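Local atomic coordinates of type III secretion system effector protein ExoU (Pseudomonas fluorescens, PDB entry 4QMK), a protein that is a type III effector toxin, probably a patatin-like phospholipase directed to the host plasma membrane by a domain that binds phosphatidylinositol 4,5-bisphosphate. Residues A479-A482 and L483-I487; K502-S505 and A506-L510; I270-A273 and A274-G278; E185-I188 and R189-R193. All coordinates share one frame; numbering follows the deposited sequence.

Contact 1 of 4, residues A479-A482 and L483-I487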
ATOM      1  N   ALA A 479      16.393  34.710   2.955  1.00 26.42           N
ATOM      2  CA  ALA A 479      15.519  34.528   4.098  1.00 24.75           C
ATOM      3  C   ALA A 479      14.832  33.185   3.993  1.00 26.88           C
ATOM      4  O   ALA A 479      14.636  32.535   5.028  1.00 28.29           O
ATOM      5  CB  ALA A 479      14.498  35.639   4.161  1.00 24.67           C
ATOM      6  N   LEU A 480      14.438  32.758   2.769  1.00 25.72           N
ATOM      7  CA  LEU A 480      13.761  31.442   2.601  1.00 27.36           C
ATOM      8  C   LEU A 480      14.729  30.340   2.927  1.00 28.56           C
ATOM      9  O   LEU A 480      14.356  29.345   3.542  1.00 29.29           O
ATOM     10  CB  LEU A 480      13.157  31.231   1.184  1.00 26.73           C
ATOM     11  CG  LEU A 480      11.975  32.136   0.864  1.00 26.53           C
ATOM     12  CD1 LEU A 480      11.701  32.247  -0.617  1.00 27.06           C
ATOM     13  CD2 LEU A 480      10.731  31.687   1.612  1.00 26.78           C
ATOM     14  N   GLN A 481      15.980  30.508   2.521  1.00 31.78           N
ATOM     15  CA  GLN A 481      17.020  29.528   2.872  1.00 34.08           C
ATOM     16  C   GLN A 481      17.158  29.433   4.387  1.00 33.56           C
ATOM     17  O   GLN A 481      17.155  28.339   4.932  1.00 37.23           O
ATOM     18  CB  GLN A 481      18.329  29.883   2.222  1.00 37.30           C
ATOM     19  CG  GLN A 481      19.414  28.847   2.477  1.00 46.28           C
ATOM     20  CD  GLN A 481      19.041  27.457   1.963  1.00 51.01           C
ATOM     21  OE1 GLN A 481      18.783  27.290   0.770  1.00 60.33           O
ATOM     22  NE2 GLN A 481      19.073  26.440   2.847  1.00 48.77           N
ATOM     23  N   ALA A 482      17.219  30.568   5.083  1.00 32.23           N
ATOM     24  CA  ALA A 482      17.301  30.561   6.571  1.00 32.57           C
ATOM     25  C   ALA A 482      16.104  29.817   7.167  1.00 31.39           C
ATOM     26  O   ALA A 482      16.214  29.122   8.150  1.00 36.73           O
ATOM     27  CB  ALA A 482      17.377  31.999   7.139  1.00 30.53           C
ATOM     28  N   LEU A 483      14.951  29.973   6.575  1.00 30.78           N
ATOM     29  CA  LEU A 483      13.744  29.306   7.095  1.00 30.88           C
ATOM     30  C   LEU A 483      13.876  27.839   6.905  1.00 33.11           C
ATOM     31  O   LEU A 483      13.584  27.073   7.822  1.00 35.12           O
ATOM     32  CB  LEU A 483      12.474  29.793   6.394  1.00 27.90           C
ATOM     33  CG  LEU A 483      11.201  29.169   6.892  1.00 28.71           C
ATOM     34  CD1 LEU A 483      11.041  29.499   8.361  1.00 31.80           C
ATOM     35  CD2 LEU A 483      10.012  29.671   6.104  1.00 26.98           C
ATOM     36  N   ASP A 484      14.271  27.427   5.701  1.00 34.56           N
ATOM     37  CA  ASP A 484      14.463  26.002   5.443  1.00 38.07           C
ATOM     38  C   ASP A 484      15.457  25.414   6.454  1.00 38.39           C
ATOM     39  O   ASP A 484      15.229  24.334   7.007  1.00 38.83           O
ATOM     40  CB  ASP A 484      14.967  25.761   4.021  1.00 40.99           C
ATOM     41  CG  ASP A 484      15.125  24.289   3.706  1.00 45.15           C
ATOM     42  OD1 ASP A 484      14.101  23.569   3.603  1.00 50.84           O
ATOM     43  OD2 ASP A 484      16.265  23.849   3.567  1.00 49.76           O
ATOM     44  N   THR A 485      16.544  26.141   6.702  1.00 37.94           N
ATOM     45  CA  THR A 485      17.559  25.685   7.644  1.00 39.61           C
ATOM     46  C   THR A 485      17.002  25.516   9.038  1.00 39.96           C
ATOM     47  O   THR A 485      17.272  24.523   9.702  1.00 43.40           O
ATOM     48  CB  THR A 485      18.769  26.637   7.695  1.00 41.05           C
ATOM     49  OG1 THR A 485      19.558  26.475   6.507  1.00 41.22           O
ATOM     50  CG2 THR A 485      19.651  26.335   8.910  1.00 42.35           C
ATOM     51  N   ALA A 486      16.235  26.485   9.505  1.00 37.66           N
ATOM     52  CA  ALA A 486      15.677  26.380  10.841  1.00 38.63           C
ATOM     53  C   ALA A 486      14.767  25.161  10.993  1.00 40.66           C
ATOM     54  O   ALA A 486      14.707  24.587  12.055  1.00 45.17           O
ATOM     55  CB  ALA A 486      14.947  27.652  11.209  1.00 37.27           C
ATOM     56  N   ILE A 487      14.050  24.782   9.923  1.00 42.43           N
ATOM     57  CA  ILE A 487      13.184  23.609   9.934  1.00 40.01           C
ATOM     58  C   ILE A 487      14.073  22.371  10.028  1.00 42.12           C
ATOM     59  O   ILE A 487      13.801  21.487  10.827  1.00 45.28           O
ATOM     60  CB  ILE A 487      12.332  23.468   8.652  1.00 41.56           C
ATOM     61  CG1 ILE A 487      11.509  24.721   8.311  1.00 43.25           C
ATOM     62  CG2 ILE A 487      11.404  22.278   8.769  1.00 42.75           C
ATOM     63  CD1 ILE A 487      10.293  24.941   9.179  1.00 44.95           C
TER

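Contact 2 of 4, residues K502-S505 and A506-L510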
ATOM      1  N   LYS A 502      14.705  29.791  16.797  1.00 52.73           N
ATOM      2  CA  LYS A 502      15.384  30.092  15.542  1.00 51.83           C
ATOM      3  C   LYS A 502      14.380  30.142  14.369  1.00 46.35           C
ATOM      4  O   LYS A 502      14.575  30.866  13.391  1.00 44.07           O
ATOM      5  CB  LYS A 502      16.491  29.060  15.313  1.00 56.60           C
ATOM      6  CG  LYS A 502      17.407  29.351  14.121  1.00 63.76           C
ATOM      7  CD  LYS A 502      18.600  28.397  14.046  1.00 72.52           C
ATOM      8  CE  LYS A 502      19.710  28.782  15.015  1.00 79.55           C
ATOM      9  NZ  LYS A 502      20.709  27.684  15.113  1.00 82.83           N
ATOM     10  N   LEU A 503      13.290  29.400  14.492  1.00 42.96           N
ATOM     11  CA  LEU A 503      12.250  29.383  13.464  1.00 40.19           C
ATOM     12  C   LEU A 503      11.354  30.633  13.545  1.00 37.03           C
ATOM     13  O   LEU A 503      11.024  31.230  12.527  1.00 35.05           O
ATOM     14  CB  LEU A 503      11.400  28.118  13.602  1.00 41.28           C
ATOM     15  CG  LEU A 503      10.584  27.767  12.385  1.00 41.12           C
ATOM     16  CD1 LEU A 503      11.567  27.236  11.352  1.00 47.37           C
ATOM     17  CD2 LEU A 503       9.531  26.724  12.687  1.00 42.21           C
ATOM     18  N   ALA A 504      10.930  30.989  14.749  1.00 37.16           N
ATOM     19  CA  ALA A 504      10.238  32.248  14.970  1.00 37.86           C
ATOM     20  C   ALA A 504      11.085  33.358  14.395  1.00 36.73           C
ATOM     21  O   ALA A 504      10.554  34.298  13.818  1.00 37.47           O
ATOM     22  CB  ALA A 504      10.028  32.512  16.454  1.00 39.11           C
ATOM     23  N   SER A 505      12.392  33.267  14.556  1.00 36.08           N
ATOM     24  CA  SER A 505      13.250  34.344  14.080  1.00 38.46           C
ATOM     25  C   SER A 505      13.219  34.426  12.573  1.00 33.67           C
ATOM     26  O   SER A 505      13.027  35.523  12.012  1.00 33.87           O
ATOM     27  CB  SER A 505      14.687  34.250  14.649  1.00 41.64           C
ATOM     28  OG  SER A 505      15.558  35.118  13.935  1.00 43.63           O
ATOM     29  N   ALA A 506      13.394  33.292  11.904  1.00 31.87           N
ATOM     30  CA  ALA A 506      13.266  33.259  10.426  1.00 30.10           C
ATOM     31  C   ALA A 506      11.901  33.726   9.911  1.00 28.28           C
ATOM     32  O   ALA A 506      11.843  34.348   8.870  1.00 29.89           O
ATOM     33  CB  ALA A 506      13.570  31.894   9.889  1.00 31.71           C
ATOM     34  N   LEU A 507      10.814  33.496  10.623  1.00 27.55           N
ATOM     35  CA  LEU A 507       9.519  34.033  10.141  1.00 30.13           C
ATOM     36  C   LEU A 507       9.430  35.548  10.326  1.00 30.60           C
ATOM     37  O   LEU A 507       8.869  36.276   9.464  1.00 32.99           O
ATOM     38  CB  LEU A 507       8.284  33.311  10.772  1.00 31.79           C
ATOM     39  CG  LEU A 507       8.143  31.826  10.385  1.00 32.22           C
ATOM     40  CD1 LEU A 507       7.333  31.042  11.412  1.00 32.16           C
ATOM     41  CD2 LEU A 507       7.581  31.693   8.972  1.00 30.27           C
ATOM     42  N   ARG A 508       9.957  36.027  11.432  1.00 30.52           N
ATOM     43  CA  ARG A 508       9.970  37.446  11.669  1.00 32.63           C
ATOM     44  C   ARG A 508      10.747  38.099  10.551  1.00 30.86           C
ATOM     45  O   ARG A 508      10.317  39.122  10.026  1.00 29.34           O
ATOM     46  CB  ARG A 508      10.597  37.800  13.020  1.00 37.17           C
ATOM     47  CG  ARG A 508       9.702  37.549  14.226  1.00 42.44           C
ATOM     48  CD  ARG A 508      10.258  38.246  15.484  1.00 49.70           C
ATOM     49  NE  ARG A 508      11.634  37.795  15.788  1.00 55.16           N
ATOM     50  CZ  ARG A 508      11.932  36.724  16.525  1.00 56.02           C
ATOM     51  NH1 ARG A 508      10.969  35.961  17.046  1.00 58.12           N
ATOM     52  NH2 ARG A 508      13.192  36.401  16.732  1.00 56.24           N
ATOM     53  N   ASN A 509      11.891  37.515  10.183  1.00 29.12           N
ATOM     54  CA  ASN A 509      12.705  38.123   9.187  1.00 28.63           C
ATOM     55  C   ASN A 509      12.011  38.161   7.881  1.00 28.43           C
ATOM     56  O   ASN A 509      11.863  39.243   7.297  1.00 27.19           O
ATOM     57  CB  ASN A 509      14.065  37.457   9.146  1.00 32.03           C
ATOM     58  CG  ASN A 509      14.952  37.853  10.344  1.00 34.62           C
ATOM     59  OD1 ASN A 509      14.695  38.830  11.050  1.00 39.62           O
ATOM     60  ND2 ASN A 509      15.977  37.098  10.567  1.00 36.54           N
ATOM     61  N   LEU A 510      11.483  37.003   7.436  1.00 29.99           N
ATOM     62  CA  LEU A 510      10.637  36.948   6.226  1.00 28.25           C
ATOM     63  C   LEU A 510       9.528  37.979   6.217  1.00 30.77           C
ATOM     64  O   LEU A 510       9.332  38.650   5.229  1.00 32.77           O
ATOM     65  CB  LEU A 510       9.954  35.579   6.089  1.00 31.43           C
ATOM     66  CG  LEU A 510      10.620  34.506   5.243  1.00 29.58           C
ATOM     67  CD1 LEU A 510       9.782  33.270   5.306  1.00 32.10           C
ATOM     68  CD2 LEU A 510      10.766  34.965   3.804  1.00 28.01           C
TER

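Contact 3 of 4, residues I270-A273 and A274-G278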
ATOM      1  N   ILE A 270       4.489  -1.171 -14.111  1.00 31.36           N
ATOM      2  CA  ILE A 270       4.078  -0.378 -15.277  1.00 30.91           C
ATOM      3  C   ILE A 270       3.569  -1.218 -16.424  1.00 32.04           C
ATOM      4  O   ILE A 270       2.696  -0.784 -17.181  1.00 31.85           O
ATOM      5  CB  ILE A 270       5.159   0.608 -15.731  1.00 31.08           C
ATOM      6  CG1 ILE A 270       6.397  -0.086 -16.265  1.00 32.11           C
ATOM      7  CG2 ILE A 270       5.602   1.472 -14.543  1.00 36.68           C
ATOM      8  CD1 ILE A 270       7.475   0.897 -16.705  1.00 30.92           C
ATOM      9  N   GLY A 271       4.097  -2.430 -16.550  1.00 34.39           N
ATOM     10  CA  GLY A 271       3.691  -3.333 -17.628  1.00 34.09           C
ATOM     11  C   GLY A 271       2.249  -3.723 -17.478  1.00 33.19           C
ATOM     12  O   GLY A 271       1.454  -3.636 -18.424  1.00 31.26           O
ATOM     13  N   ARG A 272       1.917  -4.106 -16.263  1.00 33.36           N
ATOM     14  CA  ARG A 272       0.563  -4.490 -15.912  1.00 34.16           C
ATOM     15  C   ARG A 272      -0.378  -3.287 -16.146  1.00 35.99           C
ATOM     16  O   ARG A 272      -1.470  -3.460 -16.706  1.00 38.27           O
ATOM     17  CB  ARG A 272       0.569  -5.013 -14.464  1.00 36.39           C
ATOM     18  CG  ARG A 272      -0.750  -5.469 -13.841  1.00 41.21           C
ATOM     19  CD  ARG A 272      -1.632  -6.304 -14.752  1.00 42.78           C
ATOM     20  NE  ARG A 272      -1.060  -7.602 -15.063  1.00 48.64           N
ATOM     21  CZ  ARG A 272      -1.250  -8.718 -14.368  1.00 48.91           C
ATOM     22  NH1 ARG A 272      -1.997  -8.751 -13.279  1.00 48.44           N
ATOM     23  NH2 ARG A 272      -0.663  -9.817 -14.787  1.00 53.13           N
ATOM     24  N   ALA A 273       0.064  -2.072 -15.770  1.00 35.69           N
ATOM     25  CA  ALA A 273      -0.723  -0.860 -15.947  1.00 33.50           C
ATOM     26  C   ALA A 273      -1.054  -0.630 -17.391  1.00 33.75           C
ATOM     27  O   ALA A 273      -2.165  -0.180 -17.723  1.00 29.69           O
ATOM     28  CB  ALA A 273       0.053   0.347 -15.462  1.00 34.77           C
ATOM     29  N   ALA A 274      -0.048  -0.856 -18.236  1.00 30.06           N
ATOM     30  CA  ALA A 274      -0.164  -0.648 -19.671  1.00 29.17           C
ATOM     31  C   ALA A 274      -1.066  -1.688 -20.315  1.00 31.33           C
ATOM     32  O   ALA A 274      -1.776  -1.393 -21.275  1.00 32.13           O
ATOM     33  CB  ALA A 274       1.216  -0.718 -20.318  1.00 31.36           C
ATOM     34  N   LEU A 275      -1.019  -2.913 -19.814  1.00 32.51           N
ATOM     35  CA  LEU A 275      -1.869  -3.943 -20.335  1.00 35.31           C
ATOM     36  C   LEU A 275      -3.322  -3.571 -20.050  1.00 35.53           C
ATOM     37  O   LEU A 275      -4.193  -3.712 -20.922  1.00 34.57           O
ATOM     38  CB  LEU A 275      -1.538  -5.277 -19.676  1.00 38.41           C
ATOM     39  CG  LEU A 275      -2.482  -6.453 -19.966  1.00 41.34           C
ATOM     40  CD1 LEU A 275      -2.272  -6.971 -21.387  1.00 44.15           C
ATOM     41  CD2 LEU A 275      -2.173  -7.566 -18.973  1.00 45.46           C
ATOM     42  N   ILE A 276      -3.570  -3.142 -18.804  1.00 34.44           N
ATOM     43  CA  ILE A 276      -4.918  -2.801 -18.338  1.00 36.74           C
ATOM     44  C   ILE A 276      -5.409  -1.660 -19.198  1.00 33.22           C
ATOM     45  O   ILE A 276      -6.537  -1.653 -19.717  1.00 29.84           O
ATOM     46  CB  ILE A 276      -4.913  -2.247 -16.895  1.00 40.07           C
ATOM     47  CG1 ILE A 276      -4.163  -3.165 -15.931  1.00 39.91           C
ATOM     48  CG2 ILE A 276      -6.343  -1.934 -16.431  1.00 42.45           C
ATOM     49  CD1 ILE A 276      -4.997  -4.084 -15.130  1.00 41.67           C
ATOM     50  N   SER A 277      -4.532  -0.697 -19.348  1.00 29.01           N
ATOM     51  CA  SER A 277      -4.869   0.471 -20.082  1.00 31.01           C
ATOM     52  C   SER A 277      -5.343   0.125 -21.449  1.00 30.66           C
ATOM     53  O   SER A 277      -6.352   0.611 -21.898  1.00 30.92           O
ATOM     54  CB  SER A 277      -3.666   1.386 -20.144  1.00 33.57           C
ATOM     55  OG  SER A 277      -3.922   2.474 -20.978  1.00 42.93           O
ATOM     56  N   GLY A 278      -4.619  -0.751 -22.120  1.00 35.43           N
ATOM     57  CA  GLY A 278      -4.961  -1.109 -23.472  1.00 33.40           C
ATOM     58  C   GLY A 278      -6.214  -1.954 -23.622  1.00 34.88           C
ATOM     59  O   GLY A 278      -6.804  -1.974 -24.674  1.00 35.76           O
TER

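Contact 4 of 4, residues E185-I188 and R189-R193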
ATOM      1  N   GLU A 185       2.905  -7.669 -21.497  1.00 48.24           N
ATOM      2  CA  GLU A 185       3.351  -7.179 -20.239  1.00 48.74           C
ATOM      3  C   GLU A 185       4.800  -7.600 -19.918  1.00 50.56           C
ATOM      4  O   GLU A 185       5.563  -6.846 -19.278  1.00 50.88           O
ATOM      5  CB  GLU A 185       2.315  -7.727 -19.248  1.00 53.41           C
ATOM      6  CG  GLU A 185       2.463  -7.409 -17.798  1.00 62.67           C
ATOM      7  CD  GLU A 185       1.418  -8.124 -16.934  1.00 67.74           C
ATOM      8  OE1 GLU A 185       0.558  -8.837 -17.496  1.00 71.71           O
ATOM      9  OE2 GLU A 185       1.447  -7.974 -15.681  1.00 68.30           O
ATOM     10  N   ASP A 186       5.191  -8.777 -20.404  1.00 50.52           N
ATOM     11  CA  ASP A 186       6.538  -9.314 -20.208  1.00 51.94           C
ATOM     12  C   ASP A 186       7.547  -8.571 -21.087  1.00 52.15           C
ATOM     13  O   ASP A 186       8.578  -8.073 -20.601  1.00 48.24           O
ATOM     14  CB  ASP A 186       6.585 -10.792 -20.581  1.00 60.86           C
ATOM     15  CG  ASP A 186       5.659 -11.663 -19.723  1.00 66.67           C
ATOM     16  OD1 ASP A 186       5.154 -11.196 -18.658  1.00 59.16           O
ATOM     17  OD2 ASP A 186       5.457 -12.842 -20.136  1.00 79.67           O
ATOM     18  N   LEU A 187       7.256  -8.511 -22.386  1.00 48.47           N
ATOM     19  CA  LEU A 187       8.074  -7.754 -23.303  1.00 49.60           C
ATOM     20  C   LEU A 187       8.349  -6.360 -22.724  1.00 49.93           C
ATOM     21  O   LEU A 187       9.495  -5.953 -22.583  1.00 48.55           O
ATOM     22  CB  LEU A 187       7.364  -7.622 -24.622  1.00 51.10           C
ATOM     23  CG  LEU A 187       8.040  -6.566 -25.514  1.00 57.85           C
ATOM     24  CD1 LEU A 187       8.725  -7.228 -26.702  1.00 64.89           C
ATOM     25  CD2 LEU A 187       7.065  -5.511 -26.039  1.00 60.47           C
ATOM     26  N   ILE A 188       7.285  -5.642 -22.378  1.00 49.25           N
ATOM     27  CA  ILE A 188       7.429  -4.323 -21.802  1.00 48.88           C
ATOM     28  C   ILE A 188       8.309  -4.389 -20.557  1.00 47.92           C
ATOM     29  O   ILE A 188       9.245  -3.605 -20.409  1.00 46.94           O
ATOM     30  CB  ILE A 188       6.056  -3.695 -21.431  1.00 51.32           C
ATOM     31  CG1 ILE A 188       5.210  -3.496 -22.684  1.00 57.25           C
ATOM     32  CG2 ILE A 188       6.200  -2.318 -20.770  1.00 47.92           C
ATOM     33  CD1 ILE A 188       3.843  -2.892 -22.390  1.00 60.31           C
ATOM     34  N   ARG A 189       8.006  -5.311 -19.660  1.00 49.46           N
ATOM     35  CA  ARG A 189       8.748  -5.387 -18.413  1.00 51.93           C
ATOM     36  C   ARG A 189      10.232  -5.706 -18.607  1.00 51.53           C
ATOM     37  O   ARG A 189      11.076  -5.133 -17.907  1.00 48.18           O
ATOM     38  CB  ARG A 189       8.111  -6.391 -17.472  1.00 56.20           C
ATOM     39  CG  ARG A 189       8.923  -6.643 -16.211  1.00 62.31           C
ATOM     40  CD  ARG A 189       8.186  -7.413 -15.126  1.00 66.94           C
ATOM     41  NE  ARG A 189       6.789  -7.026 -15.048  1.00 71.43           N
ATOM     42  CZ  ARG A 189       5.800  -7.671 -15.664  1.00 77.05           C
ATOM     43  NH1 ARG A 189       6.034  -8.783 -16.378  1.00 78.25           N
ATOM     44  NH2 ARG A 189       4.561  -7.209 -15.541  1.00 75.28           N
ATOM     45  N   ASN A 190      10.553  -6.594 -19.550  1.00 46.52           N
ATOM     46  CA  ASN A 190      11.952  -6.919 -19.831  1.00 48.64           C
ATOM     47  C   ASN A 190      12.671  -5.717 -20.419  1.00 44.48           C
ATOM     48  O   ASN A 190      13.756  -5.338 -19.956  1.00 42.99           O
ATOM     49  CB  ASN A 190      12.092  -8.122 -20.780  1.00 53.73           C
ATOM     50  CG  ASN A 190      11.571  -9.410 -20.169  1.00 61.81           C
ATOM     51  OD1 ASN A 190      11.640  -9.608 -18.952  1.00 68.58           O
ATOM     52  ND2 ASN A 190      11.056 -10.306 -21.012  1.00 65.12           N
ATOM     53  N   GLU A 191      12.066  -5.124 -21.430  1.00 42.75           N
ATOM     54  CA  GLU A 191      12.671  -4.007 -22.135  1.00 44.58           C
ATOM     55  C   GLU A 191      12.889  -2.785 -21.237  1.00 46.39           C
ATOM     56  O   GLU A 191      13.939  -2.127 -21.332  1.00 52.58           O
ATOM     57  CB  GLU A 191      11.846  -3.662 -23.364  1.00 43.51           C
ATOM     58  CG  GLU A 191      11.816  -4.780 -24.387  1.00 49.13           C
ATOM     59  CD  GLU A 191      13.172  -5.012 -25.020  1.00 53.87           C
ATOM     60  OE1 GLU A 191      13.847  -4.007 -25.364  1.00 50.75           O
ATOM     61  OE2 GLU A 191      13.562  -6.211 -25.143  1.00 62.15           O
ATOM     62  N   SER A 192      11.941  -2.483 -20.351  1.00 44.53           N
ATOM     63  CA  SER A 192      12.120  -1.343 -19.428  1.00 44.44           C
ATOM     64  C   SER A 192      13.240  -1.616 -18.414  1.00 42.78           C
ATOM     65  O   SER A 192      14.086  -0.754 -18.156  1.00 39.63           O
ATOM     66  CB  SER A 192      10.812  -0.973 -18.728  1.00 45.70           C
ATOM     67  OG  SER A 192      10.138  -2.112 -18.231  1.00 57.91           O
ATOM     68  N   ARG A 193      13.256  -2.834 -17.875  1.00 47.22           N
ATOM     69  CA  ARG A 193      14.333  -3.299 -16.952  1.00 47.27           C
ATOM     70  C   ARG A 193      15.720  -3.106 -17.596  1.00 49.90           C
ATOM     71  O   ARG A 193      16.591  -2.410 -17.034  1.00 48.37           O
ATOM     72  CB  ARG A 193      14.146  -4.790 -16.598  1.00 45.52           C
ATOM     73  CG  ARG A 193      14.751  -5.232 -15.271  1.00 47.50           C
ATOM     74  CD  ARG A 193      14.905  -6.753 -15.100  1.00 50.11           C
ATOM     75  NE  ARG A 193      13.955  -7.545 -15.868  1.00 56.11           N
ATOM     76  CZ  ARG A 193      12.709  -7.867 -15.507  1.00 58.67           C
ATOM     77  NH1 ARG A 193      11.969  -8.596 -16.335  1.00 64.33           N
ATOM     78  NH2 ARG A 193      12.185  -7.478 -14.345  1.00 56.57           N
TER

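Contact 1 of 4, residues A479-A482 and L483-I487
Gln481 and Thr485 stand one turn apart on a single continuous helix, and the carbonyl oxygen of Gln481 meets both the backbone and the side chain of the threonine. Thr485 N donates to Gln481 O at 2.9 Å in a nearly straight bond of 162°. The threonine hydroxyl adds a weak bond of 3.4 Å from OG1 to the same Gln481 O. Its first torsion explains this: at chi1 -74° OG1 lies opposite the carbonyl carbon and beside the backbone N, facing back down the helix, a common way for a helical threonine to turn its hydroxyl toward the carbonyl one turn back, here only weakly. Around these bonds the backbone is compact, with Asp484 N reaching Leu480 O at 2.9 Å and Ala486 N reaching Ala482 O at 3.0 Å.

The solvent side is looser. Gln481 bends at its second torsion, which swings the amide forward over the next turn, yet NE2 stays 3.7 Å from Thr485 OG1 and 3.9 Å from Asp484 OD2, with amide and carboxylate planes nearly perpendicular. A long polar chain suits this exposed edge, and Ala482 beside it is small and helix-forming. Asp484 finds firmer partners in residues later in the chain: its OD1 accepts hydrogen bonds from Asn534 and Gln532.

The other side of helix 464-491 is apolar and shut in. Leu483, Ala486 and Ile487 are buried there, Leu483 between Leu510 of helix 501-513 and Phe535 and Leu538 of helix 533-544, while Ala486 meets Leu503; the helix is thus amphipathic, packed between two neighbouring helices.

Contact 2 of 4, residues K502-S505 and A506-L510
Ser505 O accepts the shortest bond across these two helical turns, 2.9 Å from Asn509 N, and the amide group of Asn509 lies beside the same oxygen without a bond being formed. One residue back, Ala504 O takes the N-H of Arg508 at 3.0 Å, while the arginine side chain curls back above that carbonyl. Its CG lies opposite the carbonyl carbon (chi1 -77°), and a bend at the third torsion returns the guanidinium over the preceding turn. Ala504 O and Ser505 CA lie under one face of the flat group, offset toward its rim, the latter 3.4 Å from its plane. NH1 comes to 3.6 Å from Ala504 CB, and NH2 to 3.3 Å from Ser505 CB. These are van der Waals contacts, and the small side chains of Ala504 and Ser505 let the broad group settle close to the backbone. Arginine suits this exposed side because its charged end can probably meet solvent while its flat face packs, although a crystal neighbour may affect its pose.

Leu503, Ala506, Leu507 and Leu510 are buried, as their apolar chains require. Leu507 CG lies 3.6 Å from Leu503 O, the oxygen that accepts from Leu507 N. Leu503 and Leu510, seven residues apart and so on one side, rest on helix 464-491. Such a split between leucine-rich and polar faces is characteristic of an amphipathic helix packed against a neighbouring helix.

Contact 3 of 4, residues I270-A273 and A274-G278
Residues 270-278 form one short helix whose 270-273 turn hands its carbonyls to the 274-278 turn in regular i to i+4 bonds. Ala274 N binds Ile270 O and Leu275 N binds Gly271 O, both at 2.9 Å, and Ser277 N meets Ala273 O at the same length. Asp269, just before the helix, accepts from the N-H of Arg272 through its carboxylate.

The helix lies within the patatin-like phospholipase region, against strand 242-251 of the mixed sheet. Small residues suit that side: Ala273 and Ala274 rest on Ile245, and Ile270 adds bulk against Leu243.

Arg272 and Leu275 run side by side in the same direction. A bend at the second torsion of the arginine (43°) carries CD toward Ile276, whose side-chain end is uncertainly placed; the third turns NE and the guanidinium, and NE passes alongside Leu275 CD2 at 4.1 Å. The buried charge is met beyond the helix, by Glu185 through NE and by the carbonyl of Leu174 through NH1.

Ser277 has OG opposite its own backbone N (chi1 174°), within hydrogen-bonding distance of the carbonyls of Thr246 and Ser104, the latter in a probable nucleophile-elbow sequence; its single proton must be shared or serve one at a time.

Contact 4 of 4, residues E185-I188 and R189-R193
Segments 185-188 and 189-193 are successive turns of helix 183-201, joined by regular i to i+4 bonds such as Glu191 N to Leu187 O at 2.9 Å. Arg189 bridges two acids of the preceding turn. Its chain lies alongside that of Glu185, and NH2 donates to Glu185 OE2 at 3.2 Å, meeting the anti side of the carboxylate with a bent angle of 138°. NH1 reaches Asp186 OD1 at the guanidinium edge in a weak 3.4 Å salt bridge. One face of the guanidinium covers Glu185 O. A bend at the third torsion, -38°, turns the charged end back toward both acids.

This salt-bridge network belongs to the patatin-like phospholipase region and extends past the helix: while Glu185 OE2 is shared with the arginine of helix 270-278, Arg189 NH2 forms a further salt bridge with Asp269 OD2. Arginine suits the centre because its several N-H groups can serve different acids at once.

Farther along, Asn190 OD1 accepts from Arg193 NH1 at 2.8 Å, in the plane of both flat groups. On the buried side Ser192 N donates to Ile188 O at 2.9 Å, its small side chain lying near Ser115. Ile188 is branched and apolar, filling the interface with Ile108 and Ala111 of helix 107-114 and with Ala274.

Overall arrangement
The four contacts fall into two pairs at distant parts of the chain, in the order contact 4, contact 3, contact 1, contact 2. Contacts 3 and 4 have centres about 11 Å apart within the patatin-like phospholipase region, where helices 183-201 and 270-278 are joined by a salt bridge between them and by apolar packing. Contacts 1 and 2, with centres about 8 Å apart, lie on consecutive helices 464-491 and 501-513, where Leu483, Ala486 and Ile487 pack on Leu503, and Leu483 also on Leu510. Centre to centre, contacts 1 and 3 are about 43 Å apart. The two pairs thus belong to separate regions of the chain, the first probably enzymatic, with no contact between them.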